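Local coordinates for DUF1955 domain-containing protein (Sulfolobus tokodaii, PDB 1WY6), which is of unknown function but folds as an all-helical repeat protein, the kind of architecture that in other proteins often serves as a binding scaffold, at residues E41-I46 with Y68-K73; I127-A132 with T146-A151; N48-I53 with Q75-V80. All coordinates share one frame; numbering follows the deposited sequence.

Contact 1 of 3, residues E41-I46 with Y68-K73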
loop_
_atom_site.group_PDB
_atom_site.type_symbol
_atom_site.label_atom_id
_atom_site.label_comp_id
_atom_site.label_asym_id
_atom_site.label_seq_id
_atom_site.Cartn_x
_atom_site.Cartn_y
_atom_site.Cartn_z
ATOM N N GLU A 41 -1.214 -17.352 -13.066
ATOM C CA GLU A 41 -1.083 -18.613 -12.342
ATOM C C GLU A 41 -0.428 -18.408 -10.974
ATOM O O GLU A 41 -0.747 -19.111 -10.019
ATOM C CB GLU A 41 -0.253 -19.596 -13.181
ATOM C CG GLU A 41 0.439 -20.718 -12.408
ATOM C CD GLU A 41 -0.521 -21.759 -11.857
ATOM O OE1 GLU A 41 -1.320 -21.426 -10.956
ATOM O OE2 GLU A 41 -0.471 -22.915 -12.329
ATOM N N TYR A 42 0.487 -17.446 -10.881
ATOM C CA TYR A 42 1.167 -17.182 -9.619
ATOM C C TYR A 42 0.921 -15.763 -9.122
ATOM O O TYR A 42 1.370 -15.389 -8.042
ATOM C CB TYR A 42 2.679 -17.406 -9.768
ATOM C CG TYR A 42 3.367 -16.465 -10.736
ATOM C CD1 TYR A 42 3.731 -16.889 -12.014
ATOM C CD2 TYR A 42 3.673 -15.153 -10.366
ATOM C CE1 TYR A 42 4.390 -16.037 -12.896
ATOM C CE2 TYR A 42 4.327 -14.290 -11.241
ATOM C CZ TYR A 42 4.686 -14.740 -12.505
ATOM O OH TYR A 42 5.350 -13.899 -13.371
ATOM N N ASN A 43 0.203 -14.980 -9.915
ATOM C CA ASN A 43 -0.080 -13.594 -9.575
ATOM C C ASN A 43 -0.752 -13.403 -8.216
ATOM O O ASN A 43 -0.456 -12.443 -7.494
ATOM C CB ASN A 43 -0.952 -12.956 -10.649
ATOM C CG ASN A 43 -0.958 -11.454 -10.555
ATOM O OD1 ASN A 43 0.006 -10.804 -10.957
ATOM N ND2 ASN A 43 -2.029 -10.889 -9.995
ATOM N N TRP A 44 -1.664 -14.314 -7.887
ATOM C CA TRP A 44 -2.409 -14.285 -6.628
ATOM C C TRP A 44 -1.486 -14.278 -5.410
ATOM O O TRP A 44 -1.867 -13.799 -4.341
ATOM C CB TRP A 44 -3.301 -15.528 -6.521
ATOM C CG TRP A 44 -2.471 -16.782 -6.443
ATOM C CD1 TRP A 44 -1.916 -17.460 -7.488
ATOM C CD2 TRP A 44 -2.013 -17.438 -5.251
ATOM N NE1 TRP A 44 -1.137 -18.494 -7.025
ATOM C CE2 TRP A 44 -1.180 -18.503 -5.655
ATOM C CE3 TRP A 44 -2.224 -17.227 -3.882
ATOM C CZ2 TRP A 44 -0.554 -19.360 -4.735
ATOM C CZ3 TRP A 44 -1.600 -18.080 -2.967
ATOM C CH2 TRP A 44 -0.777 -19.130 -3.399
ATOM N N PHE A 45 -0.288 -14.839 -5.571
ATOM C CA PHE A 45 0.663 -14.934 -4.467
ATOM C C PHE A 45 0.993 -13.619 -3.778
ATOM O O PHE A 45 1.026 -13.555 -2.557
ATOM C CB PHE A 45 1.974 -15.564 -4.934
ATOM C CG PHE A 45 3.003 -15.695 -3.843
ATOM C CD1 PHE A 45 2.886 -16.685 -2.872
ATOM C CD2 PHE A 45 4.091 -14.833 -3.787
ATOM C CE1 PHE A 45 3.844 -16.817 -1.868
ATOM C CE2 PHE A 45 5.047 -14.959 -2.790
ATOM C CZ PHE A 45 4.921 -15.957 -1.826
ATOM N N ILE A 46 1.252 -12.577 -4.558
ATOM C CA ILE A 46 1.611 -11.285 -3.986
ATOM C C ILE A 46 0.500 -10.703 -3.108
ATOM O O ILE A 46 0.776 -10.114 -2.061
ATOM C CB ILE A 46 2.003 -10.275 -5.101
ATOM C CG1 ILE A 46 2.813 -9.130 -4.485
ATOM C CG2 ILE A 46 0.754 -9.756 -5.827
ATOM C CD1 ILE A 46 4.123 -9.611 -3.813
ATOM N N TYR A 68 6.804 -8.256 -10.976
ATOM C CA TYR A 68 6.377 -9.515 -11.597
ATOM C C TYR A 68 4.887 -9.795 -11.453
ATOM O O TYR A 68 4.376 -10.763 -12.027
ATOM C CB TYR A 68 7.137 -10.706 -11.011
ATOM C CG TYR A 68 8.596 -10.751 -11.386
ATOM C CD1 TYR A 68 9.546 -10.067 -10.640
ATOM C CD2 TYR A 68 9.022 -11.466 -12.505
ATOM C CE1 TYR A 68 10.894 -10.090 -10.996
ATOM C CE2 TYR A 68 10.363 -11.500 -12.871
ATOM C CZ TYR A 68 11.295 -10.812 -12.113
ATOM O OH TYR A 68 12.626 -10.856 -12.460
ATOM N N PHE A 69 4.190 -8.956 -10.692
ATOM C CA PHE A 69 2.763 -9.161 -10.459
ATOM C C PHE A 69 1.906 -7.992 -10.907
ATOM O O PHE A 69 2.403 -6.892 -11.149
ATOM C CB PHE A 69 2.510 -9.388 -8.962
ATOM C CG PHE A 69 3.324 -10.502 -8.359
ATOM C CD1 PHE A 69 2.791 -11.782 -8.227
ATOM C CD2 PHE A 69 4.627 -10.267 -7.906
ATOM C CE1 PHE A 69 3.538 -12.812 -7.654
ATOM C CE2 PHE A 69 5.382 -11.289 -7.330
ATOM C CZ PHE A 69 4.838 -12.563 -7.205
ATOM N N ASP A 70 0.606 -8.244 -11.022
ATOM C CA ASP A 70 -0.360 -7.205 -11.365
ATOM C C ASP A 70 -1.031 -6.881 -10.036
ATOM O O ASP A 70 -1.970 -7.563 -9.640
ATOM C CB ASP A 70 -1.414 -7.719 -12.345
ATOM C CG ASP A 70 -0.852 -7.971 -13.720
ATOM O OD1 ASP A 70 -0.134 -7.083 -14.231
ATOM O OD2 ASP A 70 -1.137 -9.050 -14.286
ATOM N N LEU A 71 -0.527 -5.864 -9.343
ATOM C CA LEU A 71 -1.075 -5.473 -8.050
ATOM C C LEU A 71 -2.529 -5.028 -8.136
ATOM O O LEU A 71 -3.283 -5.173 -7.172
ATOM C CB LEU A 71 -0.235 -4.353 -7.436
ATOM C CG LEU A 71 1.068 -4.740 -6.728
ATOM C CD1 LEU A 71 1.830 -3.491 -6.353
ATOM C CD2 LEU A 71 0.768 -5.549 -5.486
ATOM N N ASP A 72 -2.921 -4.503 -9.292
ATOM C CA ASP A 72 -4.287 -4.033 -9.490
ATOM C C ASP A 72 -5.295 -5.169 -9.357
ATOM O O ASP A 72 -6.492 -4.932 -9.211
ATOM C CB ASP A 72 -4.431 -3.355 -10.861
ATOM C CG ASP A 72 -4.260 -4.322 -12.022
ATOM O OD1 ASP A 72 -3.179 -4.937 -12.152
ATOM O OD2 ASP A 72 -5.214 -4.468 -12.813
ATOM N N LYS A 73 -4.818 -6.407 -9.410
ATOM C CA LYS A 73 -5.708 -7.546 -9.270
ATOM C C LYS A 73 -5.958 -7.870 -7.798
ATOM O O LYS A 73 -6.878 -8.618 -7.463
ATOM C CB LYS A 73 -5.138 -8.756 -10.010
ATOM C CG LYS A 73 -5.282 -8.618 -11.515
ATOM C CD LYS A 73 -4.871 -9.864 -12.263
ATOM C CE LYS A 73 -5.029 -9.626 -13.754
ATOM N NZ LYS A 73 -4.352 -8.355 -14.141
#
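The ring of Phe69 lies between Ile46 and Tyr42, which meet it from opposite sides of its plane. Ile46 sits over one face, its CB 3.6 Å from the Phe69 ring centroid in a CH-pi contact, while CG1 and CD1 run past the CD2-CE2 margin and CG2 packs against Phe69 CB. On the other side Tyr42 turns its edge toward the Phe69 face, displaced out beyond the CE1 rim. The result is an offset edge-to-face pair with planes 86° apart. The backbone joins in at the Phe69 edge, where Tyr42 O lies near the ring plane, 3.4 Å from Phe69 CE1. Phe45 CD2 approaches Phe69 CZ obliquely, and Leu71 CD2 reaches Ile46 CG2 at 4.2 Å.

This is where the loop between helices 55-65 and 78-86 of the helical-repeat fold folds back on the junction of helices 39-42 and 44-52. Immediately after both segments, Cys47 and Cys74 form a disulfide, so the ring packing sits beside a covalent tie.

The polar half belongs to Asn43, whose amide reads both backbone groups of Asp70. Its CG is anti to the backbone N (chi1 -164°), which carries the amide out to the loop. Asp70 N donates to Asn43 OD1 at 2.6 Å, almost straight at 165°, in the carbonyl plane and on a lone pair. In return Asn43 ND2 gives a weak bond of 3.3 Å to Asp70 O. The strong bond and its weak companion probably limit rotation of the amide. Asp70 O also accepts from Lys73 N, the i+3 bond of the 3-10 turn 71-73. Lys73 then curls its end back, placing NZ 3.3 Å from Asp70 OD2 in a weak salt bridge, while its CB and CD pass beside Asn43 ND2. On the side of Tyr68, Lys39 NZ donates to Tyr68 O.

Contact 2 of 3, residues I127-A132 with T146-A151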
loop_
_atom_site.group_PDB
_atom_site.type_symbol
_atom_site.label_atom_id
_atom_site.label_comp_id
_atom_site.label_asym_id
_atom_site.label_seq_id
_atom_site.Cartn_x
_atom_site.Cartn_y
_atom_site.Cartn_z
ATOM N N ILE A 127 1.786 12.104 4.352
ATOM C CA ILE A 127 0.825 11.016 4.388
ATOM C C ILE A 127 -0.604 11.570 4.500
ATOM O O ILE A 127 -1.503 11.130 3.776
ATOM C CB ILE A 127 1.175 10.044 5.551
ATOM C CG1 ILE A 127 2.479 9.308 5.204
ATOM C CG2 ILE A 127 0.053 9.038 5.758
ATOM C CD1 ILE A 127 3.155 8.582 6.364
ATOM N N LEU A 128 -0.818 12.546 5.381
ATOM C CA LEU A 128 -2.144 13.152 5.520
ATOM C C LEU A 128 -2.579 13.714 4.165
ATOM O O LEU A 128 -3.741 13.594 3.770
ATOM C CB LEU A 128 -2.118 14.294 6.539
ATOM C CG LEU A 128 -1.891 13.954 8.011
ATOM C CD1 LEU A 128 -1.614 15.231 8.785
ATOM C CD2 LEU A 128 -3.110 13.238 8.570
ATOM N N VAL A 129 -1.635 14.327 3.455
ATOM C CA VAL A 129 -1.933 14.903 2.150
ATOM C C VAL A 129 -2.265 13.837 1.105
ATOM O O VAL A 129 -3.199 14.009 0.320
ATOM C CB VAL A 129 -0.759 15.760 1.633
ATOM C CG1 VAL A 129 -0.952 16.074 0.163
ATOM C CG2 VAL A 129 -0.678 17.058 2.428
ATOM N N ALA A 130 -1.500 12.748 1.098
ATOM C CA ALA A 130 -1.716 11.659 0.156
ATOM C C ALA A 130 -3.129 11.091 0.312
ATOM O O ALA A 130 -3.873 11.022 -0.659
ATOM C CB ALA A 130 -0.665 10.557 0.366
ATOM N N ILE A 131 -3.499 10.707 1.531
ATOM C CA ILE A 131 -4.833 10.153 1.794
ATOM C C ILE A 131 -5.961 11.164 1.549
ATOM O O ILE A 131 -7.025 10.808 1.034
ATOM C CB ILE A 131 -4.960 9.607 3.254
ATOM C CG1 ILE A 131 -4.125 8.335 3.429
ATOM C CG2 ILE A 131 -6.414 9.264 3.566
ATOM C CD1 ILE A 131 -2.645 8.553 3.500
ATOM N N ALA A 132 -5.730 12.419 1.923
ATOM C CA ALA A 132 -6.727 13.468 1.731
ATOM C C ALA A 132 -7.103 13.596 0.260
ATOM O O ALA A 132 -8.280 13.619 -0.101
ATOM C CB ALA A 132 -6.186 14.805 2.242
ATOM N N THR A 146 -10.666 17.646 6.440
ATOM C CA THR A 146 -10.227 17.456 7.809
ATOM C C THR A 146 -8.739 17.128 7.854
ATOM O O THR A 146 -8.018 17.632 8.715
ATOM C CB THR A 146 -11.021 16.321 8.474
ATOM O OG1 THR A 146 -12.412 16.667 8.483
ATOM C CG2 THR A 146 -10.546 16.089 9.912
ATOM N N LEU A 147 -8.292 16.288 6.920
ATOM C CA LEU A 147 -6.892 15.878 6.837
ATOM C C LEU A 147 -5.982 17.014 6.379
ATOM O O LEU A 147 -4.931 17.248 6.973
ATOM C CB LEU A 147 -6.747 14.671 5.895
ATOM C CG LEU A 147 -7.329 13.351 6.423
ATOM C CD1 LEU A 147 -7.199 12.239 5.383
ATOM C CD2 LEU A 147 -6.587 12.965 7.691
ATOM N N LEU A 148 -6.381 17.719 5.323
ATOM C CA LEU A 148 -5.581 18.838 4.833
ATOM C C LEU A 148 -5.474 19.911 5.907
ATOM O O LEU A 148 -4.475 20.616 5.984
ATOM C CB LEU A 148 -6.190 19.436 3.560
ATOM C CG LEU A 148 -5.969 18.627 2.275
ATOM C CD1 LEU A 148 -6.619 19.346 1.089
ATOM C CD2 LEU A 148 -4.480 18.437 2.044
ATOM N N ILE A 149 -6.509 20.037 6.732
ATOM C CA ILE A 149 -6.494 21.014 7.814
ATOM C C ILE A 149 -5.428 20.575 8.815
ATOM O O ILE A 149 -4.634 21.391 9.281
ATOM C CB ILE A 149 -7.878 21.114 8.516
ATOM C CG1 ILE A 149 -8.858 21.876 7.617
ATOM C CG2 ILE A 149 -7.736 21.815 9.861
ATOM C CD1 ILE A 149 -10.267 21.950 8.159
ATOM N N GLU A 150 -5.405 19.279 9.128
ATOM C CA GLU A 150 -4.413 18.737 10.051
ATOM C C GLU A 150 -3.001 18.872 9.477
ATOM O O GLU A 150 -2.056 19.158 10.205
ATOM C CB GLU A 150 -4.703 17.266 10.359
ATOM C CG GLU A 150 -3.663 16.627 11.276
ATOM C CD GLU A 150 -3.623 17.254 12.667
ATOM O OE1 GLU A 150 -2.594 17.090 13.354
ATOM O OE2 GLU A 150 -4.616 17.898 13.077
ATOM N N ALA A 151 -2.860 18.662 8.172
ATOM C CA ALA A 151 -1.557 18.781 7.515
ATOM C C ALA A 151 -1.074 20.232 7.575
ATOM O O ALA A 151 0.115 20.499 7.729
ATOM C CB ALA A 151 -1.659 18.331 6.061
#
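Leu147 O accepts the amide of Ala151 at 2.8 Å from Ala151 N, an ordinary i to i+4 helical bond between two residues one turn apart, both facing helix 125-137. From there Leu147 packs among Leu128, Ile131 and Ala132. Its two branches part: CD2 meets Leu128 CD2 at 3.6 Å, and CD1 goes to Ile131 CG2 at the same distance. At the base, Leu147 CB rests 3.7 Å from Ala132 CB, a closeness that the alanine's small size allows.

Leu128 makes the reciprocal move, lodging among Leu147, Glu150 and Ala151. Its CD1 lies 3.5 Å from Glu150 CG, so the glutamate lends its methylene to the apolar layer; the bend at its chi2 (64°) carries the carboxylate off to the side. On the flank, Val129 CG2 touches Ala151 CB at 4.0 Å, and the end of Leu148 comes in, its CG against Ala132 CB.

The two helices form an antiparallel hairpin, their axes 8.5 Å apart and crossing at -161°. Ile117 of helix 107-117 closes over Leu128 and Leu147, and helix 157-164 covers Leu148 and Ala151 through Ala159. The side-chain atoms that meet are all aliphatic carbons, which suggests that the hairpin is held by hydrophobic burial and by the fit of leucines against alanines, without directional polar bonds to set its register.

Contact 3 of 3, residues N48-I53 with Q75-V80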
loop_
_atom_site.group_PDB
_atom_site.type_symbol
_atom_site.label_atom_id
_atom_site.label_comp_id
_atom_site.label_asym_id
_atom_site.label_seq_id
_atom_site.Cartn_x
_atom_site.Cartn_y
_atom_site.Cartn_z
ATOM N N ASN A 48 -1.728 -12.423 -1.521
ATOM C CA ASN A 48 -1.748 -13.295 -0.360
ATOM C C ASN A 48 -0.653 -12.878 0.627
ATOM O O ASN A 48 -0.915 -12.730 1.825
ATOM C CB ASN A 48 -1.574 -14.751 -0.834
ATOM C CG ASN A 48 -1.761 -15.766 0.276
ATOM O OD1 ASN A 48 -0.854 -16.010 1.066
ATOM N ND2 ASN A 48 -2.945 -16.369 0.336
ATOM N N LEU A 49 0.567 -12.669 0.134
ATOM C CA LEU A 49 1.662 -12.258 1.012
ATOM C C LEU A 49 1.353 -10.938 1.717
ATOM O O LEU A 49 1.465 -10.842 2.938
ATOM C CB LEU A 49 2.971 -12.093 0.229
ATOM C CG LEU A 49 4.172 -11.624 1.066
ATOM C CD1 LEU A 49 4.613 -12.729 2.017
ATOM C CD2 LEU A 49 5.324 -11.231 0.152
ATOM N N LEU A 50 0.963 -9.930 0.942
ATOM C CA LEU A 50 0.669 -8.597 1.465
ATOM C C LEU A 50 -0.373 -8.568 2.583
ATOM O O LEU A 50 -0.381 -7.655 3.410
ATOM C CB LEU A 50 0.238 -7.671 0.315
ATOM C CG LEU A 50 1.256 -7.467 -0.819
ATOM C CD1 LEU A 50 0.624 -6.690 -1.973
ATOM C CD2 LEU A 50 2.474 -6.737 -0.288
ATOM N N GLU A 51 -1.244 -9.569 2.617
ATOM C CA GLU A 51 -2.280 -9.645 3.637
ATOM C C GLU A 51 -1.706 -9.805 5.050
ATOM O O GLU A 51 -2.282 -9.319 6.028
ATOM C CB GLU A 51 -3.219 -10.820 3.329
ATOM C CG GLU A 51 -4.370 -10.980 4.315
ATOM C CD GLU A 51 -5.409 -9.893 4.170
ATOM O OE1 GLU A 51 -6.123 -9.611 5.161
ATOM O OE2 GLU A 51 -5.521 -9.326 3.061
ATOM N N SER A 52 -0.564 -10.473 5.165
ATOM C CA SER A 52 0.010 -10.705 6.481
ATOM C C SER A 52 1.485 -10.370 6.675
ATOM O O SER A 52 1.968 -10.394 7.805
ATOM C CB SER A 52 -0.229 -12.163 6.892
ATOM O OG SER A 52 0.332 -13.061 5.945
ATOM N N ILE A 53 2.208 -10.052 5.607
ATOM C CA ILE A 53 3.623 -9.751 5.787
ATOM C C ILE A 53 3.862 -8.542 6.692
ATOM O O ILE A 53 3.210 -7.501 6.568
ATOM C CB ILE A 53 4.363 -9.531 4.439
ATOM C CG1 ILE A 53 5.876 -9.486 4.700
ATOM C CG2 ILE A 53 3.905 -8.223 3.769
ATOM C CD1 ILE A 53 6.720 -9.489 3.433
ATOM N N GLN A 75 -7.206 -7.207 -4.039
ATOM C CA GLN A 75 -8.341 -6.521 -3.424
ATOM C C GLN A 75 -8.014 -6.029 -2.011
ATOM O O GLN A 75 -8.801 -5.302 -1.399
ATOM C CB GLN A 75 -9.545 -7.469 -3.357
ATOM C CG GLN A 75 -9.868 -8.143 -4.679
ATOM C CD GLN A 75 -10.367 -7.172 -5.727
ATOM O OE1 GLN A 75 -10.226 -7.413 -6.926
ATOM N NE2 GLN A 75 -10.965 -6.074 -5.283
ATOM N N ASN A 76 -6.852 -6.430 -1.506
ATOM C CA ASN A 76 -6.405 -6.061 -0.162
ATOM C C ASN A 76 -5.276 -5.030 -0.146
ATOM O O ASN A 76 -4.448 -5.036 0.770
ATOM C CB ASN A 76 -5.940 -7.315 0.596
ATOM C CG ASN A 76 -4.809 -8.065 -0.123
ATOM O OD1 ASN A 76 -4.220 -8.996 0.429
ATOM N ND2 ASN A 76 -4.513 -7.667 -1.356
ATOM N N LEU A 77 -5.242 -4.146 -1.142
ATOM C CA LEU A 77 -4.188 -3.146 -1.198
ATOM C C LEU A 77 -4.215 -2.139 -0.053
ATOM O O LEU A 77 -3.319 -1.308 0.073
ATOM C CB LEU A 77 -4.171 -2.436 -2.556
ATOM C CG LEU A 77 -3.773 -3.354 -3.720
ATOM C CD1 LEU A 77 -3.376 -2.499 -4.912
ATOM C CD2 LEU A 77 -2.600 -4.257 -3.317
ATOM N N LYS A 78 -5.228 -2.227 0.801
ATOM C CA LYS A 78 -5.271 -1.345 1.954
ATOM C C LYS A 78 -4.099 -1.760 2.850
ATOM O O LYS A 78 -3.597 -0.966 3.646
ATOM C CB LYS A 78 -6.583 -1.499 2.723
ATOM C CG LYS A 78 -6.674 -0.560 3.923
ATOM C CD LYS A 78 -7.819 -0.930 4.868
ATOM C CE LYS A 78 -7.762 -0.089 6.132
ATOM N NZ LYS A 78 -8.833 -0.445 7.103
ATOM N N SER A 79 -3.665 -3.012 2.708
ATOM C CA SER A 79 -2.544 -3.549 3.485
ATOM C C SER A 79 -1.251 -2.784 3.182
ATOM O O SER A 79 -0.393 -2.606 4.052
ATOM C CB SER A 79 -2.324 -5.034 3.150
ATOM O OG SER A 79 -3.505 -5.801 3.326
ATOM N N VAL A 80 -1.103 -2.352 1.938
ATOM C CA VAL A 80 0.096 -1.623 1.541
ATOM C C VAL A 80 0.087 -0.211 2.120
ATOM O O VAL A 80 1.105 0.274 2.598
ATOM C CB VAL A 80 0.231 -1.568 -0.004
ATOM C CG1 VAL A 80 1.396 -0.661 -0.401
ATOM C CG2 VAL A 80 0.455 -2.970 -0.535
#
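Apolar contact comes first: Leu50 points its CD1 toward the start of helix 78-86, meeting Val80 CG2 at 4.0 Å and Leu77 CD2 at 4.3 Å. The two touches lie at the loose end of van der Waals range. Leu77 belongs to the turn leading into the helix and brings its far end back to the leucine, although its CB sets out away from it.

The backbone carbonyl of Leu50, near the end of helix 44-52, is approached by Ser79, whose CB stands 3.3 Å from Leu50 O. The serine hydroxyl itself serves the turn. With OG beside the backbone N (chi1 -55°), Ser79 can offer hydroxyl and amide to one acceptor: Ser79 OG donates to Asn76 O at 2.8 Å, in the carbonyl plane, and Ser79 N donates to the same Asn76 O at 2.9 Å. This double grip fixes the turn 76-79 just where helix 78-86 begins. A glycine here, lacking both hydroxyl and CB, would probably leave Asn76 O with only the amide of that pair of donors and open a gap beside Leu50 O.

At the more exposed side, Glu51 bends at chi2 and lays its carboxylate alongside the Asn76 amide, the two planes only 5° apart. Glu51 OE2 comes 3.2 Å from Asn76 CB.

Disulfides bracket the contact along the chain, Cys47-Cys74 just before both segments and Cys55-Cys83 just after, the first tying helix 44-52 to the loop before helix 78-86, the second tying helix 55-65 to helix 78-86. Around it, Leu50 also leans on Met58 of helix 55-65, while Leu77 and Val80 turn their other sides to helix 92-103 through Ile100, Leu101 and Ala97, so the start of helix 78-86 is wedged between helix 44-52 and helix 92-103.

From the N terminus, residues 41-46 open contact 1 and 48-53 open contact 3 before either has closed; 68-73 then complete the first and 75-80 the second. The two therefore cross, each bridging over helix 55-65, and both use helix 44-52. Their centres are 11 Å apart, and they touch where Leu71 CD2 meets Leu50 CD1 at 3.7 Å. Together they join helices 39-42 and 44-52 to the loop before helix 78-86 and to that helix's first turn. Contact 2 follows in series, closing a short hairpin between helices 125-137 and 141-153. It lies on the opposite side of the chain's centre from contact 1, their centres 30 Å apart, and touches neither of the others.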